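Local coordinates for protein mannitol dehydrogenase (Helicobacter pylori, PDB 3TWO) that probably catalyses the zinc-dependent, NADP(H)-linked interconversion of cinnamyl alcohols and cinnamaldehydes, at residues Y246-Y251 with V271-S276; D260-G265 with K287-L292; D236-T241 with K253-N258. One frame throughout, in Å; residues are numbered along the deposited sequence.

Interaction 1. Residues Y246-Y251 with V271-S276; sequences YDLKDY and VAPVLS
Pro273 points its CG at one face of the Tyr246 ring, 4.1 Å from the ring centroid and 24° off the normal, a CH-pi contact shifted toward the CE2 rim. Tyr246 has CG between its backbone N and carbonyl carbon (chi1 69°), which turns the ring to receive the proline and sends its hydroxyl inward to Ser240. The same Pro273 CG, with CB beside it, also meets Leu248, whose CG lies 3.8 Å from Pro273 CG, the two side chains crossing at about a right angle. Leu248 then reaches along the second segment: its CB sits 3.7 Å from Leu275 CG, and CD1 rests against the same leucine. These residues join the start of helix 248-252, in the Rossmann-type coenzyme domain, to the short strand 274-276, which pairs antiparallel with a strand of the second subunit. Asp247 is the N-cap of that helix. Its OD2 accepts from Lys249 N at 2.8 Å, from above the carboxylate plane, and from Lys249 NZ at 3.1 Å on the syn side, the two donors approaching from opposite faces. The lysine chain can fold back to this carboxylate because it is bent at its last two torsions, and its CG passes Leu275 CD2 on the way. A water accepts from Lys249 NZ and makes a weak bond to Val274 O.

Interaction 2. Residues D260-G265 with K287-L292; sequences DLALVG and KVYGSL. With NDP (NADPH dihydro-nicotinamide-adenine-dinucleotide phosphate), chain F.
Strands 259-263 and 287-290 are the last two of the parallel six-stranded Rossmann sheet, and their backbones zip together in a regular ladder from Lys287 and Leu261 to Leu263 and Ser291. Leu261 N donates to Lys287 O at 2.8 Å, and Leu261 O in turn accepts from Tyr289 N at 2.9 Å. Leu263 repeats the pattern one step on, its N bonded to Tyr289 O and its O to Ser291 N. Between these bonds, CA-H groups of Asp260, Ala262, Val288 and Gly290 point at the same carbonyl oxygens.

On the face with Ala262, the Tyr289 ring folds back over the neighbouring strand. Its CG is placed between the backbone N and carbonyl carbon (chi1 60°), and the ring centroid comes to stand 4.1 Å from Ala262 CA, only 12° off the normal. Ala262 CB touches Tyr289 CZ at 3.5 Å. The carboxylate of Asp260 approaches the ring edge near CE2, the two planes 89° apart, while its OD1 and the tyrosine hydroxyl both bond to Ser172. Asp260 OD1 also has a salt bridge to Lys287 of the second subunit, and the reverse pair exists across the interface. Val288 and Gly290 bond through their backbones to that subunit, whose Phe280 packs on Leu263 and Val288.

Those two residues also meet each other on the opposite face: Leu263 CD1 reaches Val288 CG1 at 3.6 Å, the valine branch lying anti to its backbone N. Past the strand ends, the chain lines the NADPH pocket, where Gly265 CA lies 3.6 Å from NDP O4D and Leu292 CD1 lies beside NDP N7N.

Interaction 3. Residues D236-T241 with K253-N258; sequences DFIIST and KLLTYN. With NDP (NADPH dihydro-nicotinamide-adenine-dinucleotide phosphate), chain F.
Ile238 pushes its CD1 methyl into the angle between Leu254 and Leu255, 3.8 Å from Leu254 CB and 3.7 Å from Leu255 CD2. It projects from strand 235-240, a central strand of the parallel Rossmann sheet, onto the loop and short strand 255-256 that follow helix 248-252 and lead into the next sheet strand, 259-263. The contact thus belongs to a beta-alpha-beta crossover, with Ile238 on its first strand and the two leucines on the return connection.

CG1 of the isoleucine lies anti to its carbonyl carbon (chi1 -65°), and the extension beyond it (chi2 171°) carries CD1 outward to both leucines. The side chain crosses Leu254 at about a right angle and Leu255 more obliquely. Leu255 CD2 does double work: besides the isoleucine methyl it meets CG1 of Ile238, and it also borders the backbone at the start of the strand, 4.1 Å from Phe237 N. On the same side of the sheet, Ile238 and Leu255 both pack against Leu261 of strand 259-263, which continues the apolar layer. At the far end of strand 235-240 the chain reaches the coenzyme, where Thr241 O approaches NDP C5D.

At the start of the segment, Asp236 lies beside Thr256, the two side chains pointing the same way, but their polar atoms serve other partners: Asp236 OD2 accepts from Lys179 N, and Thr256 OG1 is bonded to Glu234. The nearest approach of the pair is Asp236 OD1 to the methyl Thr256 CG2, at 3.5 Å.

All three contacts lie in the coenzyme-binding domain and are mainly buried, yet they differ in kind. Interaction 2 is strand pairing by backbone hydrogen bonds within the sheet, whereas interactions 1 and 3 join their segments by side-chain packing, each with a polar, partly exposed margin. Interactions 2 and 3 share the sheet directly: Ala262 N bonds to Ile238 O, and Ser240 N to Ala262 O. Interaction 1 packs on that sheet from the helix 248-252 side, where Leu248 CD2 meets Leu263 CD2 at 3.4 Å and Tyr251 O lies against Ile238 CD1. All three also touch the second subunit, interaction 3 through Tyr257 and Asn258.

Interaction 1. Residues Y246-Y251 with V271-S276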
loop_
_atom_site.group_PDB
_atom_site.type_symbol
_atom_site.label_atom_id
_atom_site.label_comp_id
_atom_site.label_asym_id
_atom_site.label_seq_id
_atom_site.Cartn_x
_atom_site.Cartn_y
_atom_site.Cartn_z
ATOM N N TYR B 246 -8.153 -14.592 1.079
ATOM C CA TYR B 246 -6.983 -14.828 0.274
ATOM C C TYR B 246 -5.789 -14.125 0.899
ATOM O O TYR B 246 -5.916 -13.439 1.907
ATOM C CB TYR B 246 -7.189 -14.383 -1.180
ATOM C CG TYR B 246 -7.288 -12.892 -1.425
ATOM C CD1 TYR B 246 -6.293 -12.217 -2.143
ATOM C CD2 TYR B 246 -8.409 -12.161 -0.985
ATOM C CE1 TYR B 246 -6.396 -10.855 -2.423
ATOM C CE2 TYR B 246 -8.535 -10.769 -1.269
ATOM C CZ TYR B 246 -7.536 -10.131 -2.001
ATOM O OH TYR B 246 -7.650 -8.762 -2.274
ATOM N N ASP B 247 -4.637 -14.298 0.292
ATOM C CA ASP B 247 -3.420 -13.739 0.820
ATOM C C ASP B 247 -3.007 -12.624 -0.144
ATOM O O ASP B 247 -2.672 -12.898 -1.295
ATOM C CB ASP B 247 -2.356 -14.856 0.949
ATOM C CG ASP B 247 -0.998 -14.325 1.401
ATOM O OD1 ASP B 247 -0.079 -15.132 1.623
ATOM O OD2 ASP B 247 -0.833 -13.105 1.558
ATOM N N LEU B 248 -3.073 -11.367 0.311
ATOM C CA LEU B 248 -2.631 -10.266 -0.532
ATOM C C LEU B 248 -1.187 -10.507 -1.095
ATOM O O LEU B 248 -0.886 -10.030 -2.178
ATOM C CB LEU B 248 -2.693 -8.894 0.240
ATOM C CG LEU B 248 -4.067 -8.318 0.456
ATOM C CD1 LEU B 248 -4.095 -7.281 1.624
ATOM C CD2 LEU B 248 -4.658 -7.753 -0.865
ATOM N N LYS B 249 -0.288 -11.179 -0.351
ATOM C CA LYS B 249 1.085 -11.343 -0.859
ATOM C C LYS B 249 1.167 -12.070 -2.177
ATOM O O LYS B 249 2.043 -11.780 -2.967
ATOM C CB LYS B 249 2.055 -12.035 0.135
ATOM C CG LYS B 249 2.276 -11.193 1.404
ATOM C CD LYS B 249 3.149 -11.943 2.469
ATOM C CE LYS B 249 2.657 -13.349 2.809
ATOM N NZ LYS B 249 1.394 -13.268 3.672
ATOM N N ASP B 250 0.246 -13.010 -2.407
ATOM C CA ASP B 250 0.245 -13.824 -3.628
ATOM C C ASP B 250 0.075 -12.947 -4.852
ATOM O O ASP B 250 0.548 -13.325 -5.904
ATOM C CB ASP B 250 -0.916 -14.820 -3.589
ATOM C CG ASP B 250 -0.664 -15.934 -2.642
ATOM O OD1 ASP B 250 0.503 -16.270 -2.372
ATOM O OD2 ASP B 250 -1.652 -16.490 -2.182
ATOM N N TYR B 251 -0.652 -11.836 -4.706
ATOM C CA TYR B 251 -0.812 -10.803 -5.777
ATOM C C TYR B 251 0.258 -9.743 -5.781
ATOM O O TYR B 251 0.735 -9.384 -6.853
ATOM C CB TYR B 251 -2.196 -10.150 -5.777
ATOM C CG TYR B 251 -3.206 -11.199 -6.216
ATOM C CD1 TYR B 251 -3.944 -11.950 -5.268
ATOM C CD2 TYR B 251 -3.336 -11.536 -7.590
ATOM C CE1 TYR B 251 -4.845 -12.981 -5.697
ATOM C CE2 TYR B 251 -4.220 -12.575 -8.037
ATOM C CZ TYR B 251 -4.979 -13.255 -7.098
ATOM O OH TYR B 251 -5.814 -14.270 -7.561
ATOM N N VAL B 271 -12.244 -12.648 7.865
ATOM C CA VAL B 271 -11.285 -13.360 7.015
ATOM C C VAL B 271 -10.543 -12.422 6.053
ATOM O O VAL B 271 -9.723 -12.874 5.252
ATOM C CB VAL B 271 -11.921 -14.539 6.186
ATOM C CG1 VAL B 271 -12.721 -15.525 7.108
ATOM C CG2 VAL B 271 -12.825 -13.993 5.024
ATOM N N ALA B 272 -10.783 -11.119 6.153
ATOM C CA ALA B 272 -10.185 -10.172 5.201
ATOM C C ALA B 272 -8.665 -10.013 5.395
ATOM O O ALA B 272 -8.179 -9.958 6.501
ATOM C CB ALA B 272 -10.872 -8.854 5.231
ATOM N N PRO B 273 -7.912 -9.957 4.280
ATOM C CA PRO B 273 -6.438 -10.086 4.444
ATOM C C PRO B 273 -5.810 -8.777 4.845
ATOM O O PRO B 273 -6.403 -7.727 4.617
ATOM C CB PRO B 273 -5.966 -10.528 3.068
ATOM C CG PRO B 273 -7.015 -9.995 2.124
ATOM C CD PRO B 273 -8.340 -10.121 2.879
ATOM N N VAL B 274 -4.657 -8.842 5.485
ATOM C CA VAL B 274 -3.896 -7.653 5.774
ATOM C C VAL B 274 -2.455 -7.737 5.156
ATOM O O VAL B 274 -1.997 -8.823 4.703
ATOM C CB VAL B 274 -3.779 -7.489 7.308
ATOM C CG1 VAL B 274 -5.214 -7.647 8.048
ATOM C CG2 VAL B 274 -2.775 -8.492 7.896
ATOM N N LEU B 275 -1.732 -6.612 5.155
ATOM C CA LEU B 275 -0.327 -6.626 4.847
ATOM C C LEU B 275 0.385 -5.921 5.994
ATOM O O LEU B 275 -0.052 -4.873 6.426
ATOM C CB LEU B 275 -0.088 -5.898 3.508
ATOM C CG LEU B 275 -0.443 -6.668 2.216
ATOM C CD1 LEU B 275 -0.551 -5.695 1.021
ATOM C CD2 LEU B 275 0.584 -7.825 1.934
ATOM N N SER B 276 1.446 -6.514 6.511
ATOM C CA SER B 276 2.256 -5.882 7.537
ATOM C C SER B 276 3.400 -5.083 6.930
ATOM O O SER B 276 3.744 -5.273 5.747
ATOM C CB SER B 276 2.857 -6.944 8.479
ATOM O OG SER B 276 4.067 -7.422 7.947
HETATM O O HOH W 1 0.623 -11.039 5.301
#

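Interaction 2. Residues D260-G265 with K287-L292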
loop_
_atom_site.group_PDB
_atom_site.type_symbol
_atom_site.label_atom_id
_atom_site.label_comp_id
_atom_site.label_asym_id
_atom_site.label_seq_id
_atom_site.Cartn_x
_atom_site.Cartn_y
_atom_site.Cartn_z
ATOM N N ASP B 260 1.264 -1.155 -9.497
ATOM C CA ASP B 260 0.158 -0.846 -8.533
ATOM C C ASP B 260 -0.744 -2.053 -8.305
ATOM O O ASP B 260 -1.083 -2.758 -9.272
ATOM C CB ASP B 260 -0.806 0.224 -9.076
ATOM C CG ASP B 260 -0.256 1.627 -9.102
ATOM O OD1 ASP B 260 -0.944 2.450 -9.730
ATOM O OD2 ASP B 260 0.783 1.956 -8.512
ATOM N N LEU B 261 -1.154 -2.283 -7.060
ATOM C CA LEU B 261 -2.217 -3.231 -6.727
ATOM C C LEU B 261 -3.357 -2.406 -6.131
ATOM O O LEU B 261 -3.156 -1.708 -5.110
ATOM C CB LEU B 261 -1.727 -4.200 -5.659
ATOM C CG LEU B 261 -2.689 -5.143 -4.919
ATOM C CD1 LEU B 261 -3.479 -6.007 -5.955
ATOM C CD2 LEU B 261 -1.910 -6.078 -3.992
ATOM N N ALA B 262 -4.476 -2.381 -6.835
ATOM C CA ALA B 262 -5.628 -1.626 -6.442
ATOM C C ALA B 262 -6.603 -2.651 -5.842
ATOM O O ALA B 262 -6.949 -3.649 -6.508
ATOM C CB ALA B 262 -6.318 -1.002 -7.678
ATOM N N LEU B 263 -7.089 -2.352 -4.639
ATOM C CA LEU B 263 -7.968 -3.234 -3.886
ATOM C C LEU B 263 -9.354 -2.624 -3.917
ATOM O O LEU B 263 -9.553 -1.500 -3.431
ATOM C CB LEU B 263 -7.497 -3.347 -2.418
ATOM C CG LEU B 263 -6.083 -3.848 -2.250
ATOM C CD1 LEU B 263 -5.554 -3.779 -0.795
ATOM C CD2 LEU B 263 -5.841 -5.269 -2.904
ATOM N N VAL B 264 -10.317 -3.372 -4.463
ATOM C CA VAL B 264 -11.733 -3.000 -4.303
ATOM C C VAL B 264 -12.567 -4.043 -3.582
ATOM O O VAL B 264 -13.564 -3.685 -2.944
ATOM C CB VAL B 264 -12.395 -2.664 -5.657
ATOM C CG1 VAL B 264 -11.613 -1.441 -6.301
ATOM C CG2 VAL B 264 -12.376 -3.880 -6.561
ATOM N N GLY B 265 -12.165 -5.316 -3.670
ATOM C CA GLY B 265 -12.931 -6.396 -3.054
ATOM C C GLY B 265 -12.905 -6.389 -1.521
ATOM O O GLY B 265 -11.894 -6.009 -0.868
ATOM N N LYS B 287 3.407 -0.823 -5.181
ATOM C CA LYS B 287 2.517 0.059 -4.416
ATOM C C LYS B 287 1.118 -0.554 -4.258
ATOM O O LYS B 287 0.620 -1.212 -5.176
ATOM C CB LYS B 287 2.431 1.406 -5.147
ATOM C CG LYS B 287 3.829 2.135 -5.326
ATOM C CD LYS B 287 3.615 3.597 -5.655
ATOM C CE LYS B 287 4.884 4.175 -6.188
ATOM N NZ LYS B 287 4.664 5.616 -6.474
ATOM N N VAL B 288 0.462 -0.314 -3.136
ATOM C CA VAL B 288 -0.875 -0.849 -2.891
ATOM C C VAL B 288 -1.799 0.349 -2.555
ATOM O O VAL B 288 -1.398 1.274 -1.828
ATOM C CB VAL B 288 -0.882 -1.824 -1.675
ATOM C CG1 VAL B 288 -2.274 -2.332 -1.397
ATOM C CG2 VAL B 288 0.104 -3.070 -1.852
ATOM N N TYR B 289 -3.005 0.384 -3.086
ATOM C CA TYR B 289 -3.955 1.379 -2.555
ATOM C C TYR B 289 -5.325 0.770 -2.627
ATOM O O TYR B 289 -5.512 -0.273 -3.319
ATOM C CB TYR B 289 -3.915 2.675 -3.327
ATOM C CG TYR B 289 -4.251 2.508 -4.798
ATOM C CD1 TYR B 289 -5.577 2.658 -5.225
ATOM C CD2 TYR B 289 -3.245 2.219 -5.774
ATOM C CE1 TYR B 289 -5.954 2.555 -6.596
ATOM C CE2 TYR B 289 -3.624 2.092 -7.182
ATOM C CZ TYR B 289 -4.967 2.255 -7.556
ATOM O OH TYR B 289 -5.407 2.194 -8.866
ATOM N N GLY B 290 -6.276 1.388 -1.927
ATOM C CA GLY B 290 -7.675 0.963 -2.019
ATOM C C GLY B 290 -8.452 1.947 -2.887
ATOM O O GLY B 290 -8.016 3.081 -3.076
ATOM N N SER B 291 -9.621 1.539 -3.353
ATOM C CA SER B 291 -10.512 2.445 -4.124
ATOM C C SER B 291 -11.953 2.161 -3.674
ATOM O O SER B 291 -12.313 1.009 -3.502
ATOM C CB SER B 291 -10.387 2.202 -5.640
ATOM O OG SER B 291 -10.859 3.335 -6.336
ATOM N N LEU B 292 -12.720 3.220 -3.423
ATOM C CA LEU B 292 -14.076 3.143 -2.971
ATOM C C LEU B 292 -14.963 3.798 -4.040
ATOM O O LEU B 292 -14.940 5.036 -4.218
ATOM C CB LEU B 292 -14.245 3.870 -1.626
ATOM C CG LEU B 292 -15.674 3.807 -1.025
ATOM C CD1 LEU B 292 -16.155 2.399 -0.787
ATOM C CD2 LEU B 292 -15.684 4.649 0.254
HETATM P PA NDP F . -19.397 -11.264 -7.346
HETATM O O1A NDP F . -19.435 -12.536 -6.606
HETATM O O2A NDP F . -19.814 -11.053 -8.849
HETATM O O5B NDP F . -17.936 -11.652 -7.957
HETATM C C5B NDP F . -16.807 -12.201 -7.088
HETATM C C4B NDP F . -15.911 -13.055 -7.978
HETATM O O4B NDP F . -14.613 -13.472 -7.381
HETATM C C3B NDP F . -16.678 -14.339 -8.368
HETATM O O3B NDP F . -16.516 -14.527 -9.825
HETATM C C2B NDP F . -15.920 -15.437 -7.573
HETATM O O2B NDP F . -16.011 -16.641 -8.359
HETATM C C1B NDP F . -14.459 -14.932 -7.633
HETATM N N9A NDP F . -13.650 -15.326 -6.456
HETATM C C8A NDP F . -14.127 -15.508 -5.204
HETATM N N7A NDP F . -13.087 -15.793 -4.436
HETATM C C5A NDP F . -11.983 -15.791 -5.178
HETATM C C6A NDP F . -10.647 -16.018 -4.902
HETATM N N6A NDP F . -10.176 -16.338 -3.647
HETATM N N1A NDP F . -9.808 -15.941 -5.929
HETATM C C2A NDP F . -10.179 -15.628 -7.151
HETATM N N3A NDP F . -11.436 -15.393 -7.440
HETATM C C4A NDP F . -12.350 -15.488 -6.459
HETATM O O3 NDP F . -18.769 -10.013 -6.617
HETATM P PN NDP F . -18.819 -8.562 -7.092
HETATM O O1N NDP F . -18.018 -8.348 -8.318
HETATM O O2N NDP F . -20.221 -7.898 -7.073
HETATM O O5D NDP F . -18.092 -7.857 -5.887
HETATM C C5D NDP F . -16.757 -8.412 -5.456
HETATM C C4D NDP F . -16.291 -7.736 -4.098
HETATM O O4D NDP F . -16.194 -6.345 -4.458
HETATM C C3D NDP F . -17.287 -7.831 -2.910
HETATM O O3D NDP F . -16.524 -8.036 -1.689
HETATM C C2D NDP F . -17.983 -6.452 -2.984
HETATM O O2D NDP F . -18.421 -6.065 -1.728
HETATM C C1D NDP F . -16.783 -5.563 -3.386
HETATM N N1N NDP F . -17.161 -4.197 -3.884
HETATM C C2N NDP F . -16.376 -3.100 -3.466
HETATM C C3N NDP F . -16.675 -1.816 -3.894
HETATM C C7N NDP F . -15.751 -0.669 -3.491
HETATM O O7N NDP F . -14.578 -0.889 -3.148
HETATM N N7N NDP F . -16.209 0.542 -3.790
HETATM C C4N NDP F . -17.800 -1.606 -4.725
HETATM C C5N NDP F . -18.579 -2.706 -5.188
HETATM C C6N NDP F . -18.281 -3.986 -4.770
HETATM P P2B NDP F . -16.288 -18.051 -7.742
HETATM O O1X NDP F . -17.502 -18.652 -8.667
HETATM O O2X NDP F . -15.044 -18.824 -7.681
HETATM O O3X NDP F . -16.921 -17.825 -6.301
#

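Interaction 3. Residues D236-T241 with K253-N258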
loop_
_atom_site.group_PDB
_atom_site.type_symbol
_atom_site.label_atom_id
_atom_site.label_comp_id
_atom_site.label_asym_id
_atom_site.label_seq_id
_atom_site.Cartn_x
_atom_site.Cartn_y
_atom_site.Cartn_z
ATOM N N ASP B 236 1.942 -4.795 -14.437
ATOM C CA ASP B 236 2.086 -3.390 -14.080
ATOM C C ASP B 236 0.981 -2.936 -13.130
ATOM O O ASP B 236 1.147 -1.996 -12.377
ATOM C CB ASP B 236 1.975 -2.540 -15.338
ATOM C CG ASP B 236 3.064 -2.838 -16.338
ATOM O OD1 ASP B 236 4.257 -2.677 -16.012
ATOM O OD2 ASP B 236 2.713 -3.222 -17.448
ATOM N N PHE B 237 -0.166 -3.586 -13.235
ATOM C CA PHE B 237 -1.316 -3.174 -12.522
ATOM C C PHE B 237 -2.205 -4.389 -12.268
ATOM O O PHE B 237 -2.416 -5.225 -13.161
ATOM C CB PHE B 237 -2.061 -2.065 -13.300
ATOM C CG PHE B 237 -3.419 -1.742 -12.735
ATOM C CD1 PHE B 237 -3.599 -0.623 -11.936
ATOM C CD2 PHE B 237 -4.523 -2.584 -12.995
ATOM C CE1 PHE B 237 -4.922 -0.295 -11.372
ATOM C CE2 PHE B 237 -5.815 -2.299 -12.459
ATOM C CZ PHE B 237 -5.997 -1.132 -11.632
ATOM N N ILE B 238 -2.688 -4.514 -11.038
ATOM C CA ILE B 238 -3.619 -5.572 -10.657
ATOM C C ILE B 238 -4.786 -4.945 -9.887
ATOM O O ILE B 238 -4.559 -4.152 -8.940
ATOM C CB ILE B 238 -2.951 -6.631 -9.759
ATOM C CG1 ILE B 238 -1.832 -7.396 -10.523
ATOM C CG2 ILE B 238 -3.976 -7.649 -9.225
ATOM C CD1 ILE B 238 -0.985 -8.317 -9.617
ATOM N N ILE B 239 -6.027 -5.291 -10.272
ATOM C CA ILE B 239 -7.185 -4.889 -9.451
ATOM C C ILE B 239 -7.768 -6.147 -8.842
ATOM O O ILE B 239 -8.037 -7.116 -9.568
ATOM C CB ILE B 239 -8.253 -4.097 -10.280
ATOM C CG1 ILE B 239 -9.488 -3.761 -9.447
ATOM C CG2 ILE B 239 -8.625 -4.867 -11.609
ATOM C CD1 ILE B 239 -10.425 -2.824 -10.144
ATOM N N SER B 240 -7.874 -6.172 -7.520
ATOM C CA SER B 240 -8.414 -7.323 -6.822
ATOM C C SER B 240 -9.871 -7.069 -6.393
ATOM O O SER B 240 -10.146 -6.187 -5.581
ATOM C CB SER B 240 -7.602 -7.664 -5.588
ATOM O OG SER B 240 -8.164 -8.805 -4.978
ATOM N N THR B 241 -10.786 -7.870 -6.945
ATOM C CA THR B 241 -12.183 -7.764 -6.594
ATOM C C THR B 241 -12.599 -8.932 -5.707
ATOM O O THR B 241 -13.798 -9.148 -5.543
ATOM C CB THR B 241 -13.091 -7.817 -7.817
ATOM O OG1 THR B 241 -13.220 -9.197 -8.259
ATOM C CG2 THR B 241 -12.537 -6.903 -8.941
ATOM N N LYS B 253 3.327 -9.853 -4.858
ATOM C CA LYS B 253 4.551 -10.376 -5.454
ATOM C C LYS B 253 4.488 -10.442 -7.004
ATOM O O LYS B 253 5.516 -10.555 -7.620
ATOM C CB LYS B 253 4.903 -11.760 -4.926
ATOM C CG LYS B 253 3.849 -12.811 -5.296
ATOM C CD LYS B 253 4.499 -14.112 -5.735
ATOM C CE LYS B 253 5.047 -14.971 -4.612
ATOM N NZ LYS B 253 4.444 -14.608 -3.307
ATOM N N LEU B 254 3.314 -10.388 -7.633
ATOM C CA LEU B 254 3.269 -10.471 -9.117
ATOM C C LEU B 254 3.658 -9.152 -9.804
ATOM O O LEU B 254 3.844 -9.110 -11.041
ATOM C CB LEU B 254 1.853 -10.887 -9.610
ATOM C CG LEU B 254 1.453 -12.326 -9.213
ATOM C CD1 LEU B 254 0.032 -12.631 -9.617
ATOM C CD2 LEU B 254 2.471 -13.365 -9.744
ATOM N N LEU B 255 3.709 -8.063 -9.026
ATOM C CA LEU B 255 3.872 -6.733 -9.623
ATOM C C LEU B 255 5.319 -6.450 -9.986
ATOM O O LEU B 255 6.286 -6.821 -9.269
ATOM C CB LEU B 255 3.437 -5.642 -8.669
ATOM C CG LEU B 255 1.952 -5.449 -8.345
ATOM C CD1 LEU B 255 1.862 -4.201 -7.430
ATOM C CD2 LEU B 255 1.154 -5.242 -9.726
ATOM N N THR B 256 5.454 -5.723 -11.076
ATOM C CA THR B 256 6.761 -5.238 -11.427
ATOM C C THR B 256 7.173 -4.071 -10.495
ATOM O O THR B 256 6.331 -3.552 -9.712
ATOM C CB THR B 256 6.755 -4.817 -12.894
ATOM O OG1 THR B 256 8.101 -4.685 -13.303
ATOM C CG2 THR B 256 5.971 -3.508 -13.080
ATOM N N TYR B 257 8.455 -3.698 -10.542
ATOM C CA TYR B 257 8.975 -2.504 -9.851
ATOM C C TYR B 257 8.099 -1.302 -10.222
ATOM O O TYR B 257 7.854 -1.108 -11.402
ATOM C CB TYR B 257 10.419 -2.269 -10.323
ATOM C CG TYR B 257 11.149 -1.048 -9.759
ATOM C CD1 TYR B 257 11.931 -1.146 -8.591
ATOM C CD2 TYR B 257 11.131 0.181 -10.456
ATOM C CE1 TYR B 257 12.669 -0.015 -8.112
ATOM C CE2 TYR B 257 11.817 1.315 -9.986
ATOM C CZ TYR B 257 12.591 1.222 -8.819
ATOM O OH TYR B 257 13.321 2.334 -8.401
ATOM N N ASN B 258 7.626 -0.525 -9.231
ATOM C CA ASN B 258 6.706 0.588 -9.447
ATOM C C ASN B 258 5.292 0.245 -9.975
ATOM O O ASN B 258 4.553 1.151 -10.387
ATOM C CB ASN B 258 7.344 1.662 -10.330
ATOM C CG ASN B 258 6.836 3.062 -9.994
ATOM O OD1 ASN B 258 6.608 3.406 -8.845
ATOM N ND2 ASN B 258 6.636 3.859 -11.007
HETATM P PA NDP F . -19.397 -11.264 -7.346
HETATM O O1A NDP F . -19.435 -12.536 -6.606
HETATM O O2A NDP F . -19.814 -11.053 -8.849
HETATM O O5B NDP F . -17.936 -11.652 -7.957
HETATM C C5B NDP F . -16.807 -12.201 -7.088
HETATM C C4B NDP F . -15.911 -13.055 -7.978
HETATM O O4B NDP F . -14.613 -13.472 -7.381
HETATM C C3B NDP F . -16.678 -14.339 -8.368
HETATM O O3B NDP F . -16.516 -14.527 -9.825
HETATM C C2B NDP F . -15.920 -15.437 -7.573
HETATM O O2B NDP F . -16.011 -16.641 -8.359
HETATM C C1B NDP F . -14.459 -14.932 -7.633
HETATM N N9A NDP F . -13.650 -15.326 -6.456
HETATM C C8A NDP F . -14.127 -15.508 -5.204
HETATM N N7A NDP F . -13.087 -15.793 -4.436
HETATM C C5A NDP F . -11.983 -15.791 -5.178
HETATM C C6A NDP F . -10.647 -16.018 -4.902
HETATM N N6A NDP F . -10.176 -16.338 -3.647
HETATM N N1A NDP F . -9.808 -15.941 -5.929
HETATM C C2A NDP F . -10.179 -15.628 -7.151
HETATM N N3A NDP F . -11.436 -15.393 -7.440
HETATM C C4A NDP F . -12.350 -15.488 -6.459
HETATM O O3 NDP F . -18.769 -10.013 -6.617
HETATM P PN NDP F . -18.819 -8.562 -7.092
HETATM O O1N NDP F . -18.018 -8.348 -8.318
HETATM O O2N NDP F . -20.221 -7.898 -7.073
HETATM O O5D NDP F . -18.092 -7.857 -5.887
HETATM C C5D NDP F . -16.757 -8.412 -5.456
HETATM C C4D NDP F . -16.291 -7.736 -4.098
HETATM O O4D NDP F . -16.194 -6.345 -4.458
HETATM C C3D NDP F . -17.287 -7.831 -2.910
HETATM O O3D NDP F . -16.524 -8.036 -1.689
HETATM C C2D NDP F . -17.983 -6.452 -2.984
HETATM O O2D NDP F . -18.421 -6.065 -1.728
HETATM C C1D NDP F . -16.783 -5.563 -3.386
HETATM N N1N NDP F . -17.161 -4.197 -3.884
HETATM C C2N NDP F . -16.376 -3.100 -3.466
HETATM C C3N NDP F . -16.675 -1.816 -3.894
HETATM C C7N NDP F . -15.751 -0.669 -3.491
HETATM O O7N NDP F . -14.578 -0.889 -3.148
HETATM N N7N NDP F . -16.209 0.542 -3.790
HETATM C C4N NDP F . -17.800 -1.606 -4.725
HETATM C C5N NDP F . -18.579 -2.706 -5.188
HETATM C C6N NDP F . -18.281 -3.986 -4.770
HETATM P P2B NDP F . -16.288 -18.051 -7.742
HETATM O O1X NDP F . -17.502 -18.652 -8.667
HETATM O O2X NDP F . -15.044 -18.824 -7.681
HETATM O O3X NDP F . -16.921 -17.825 -6.301
#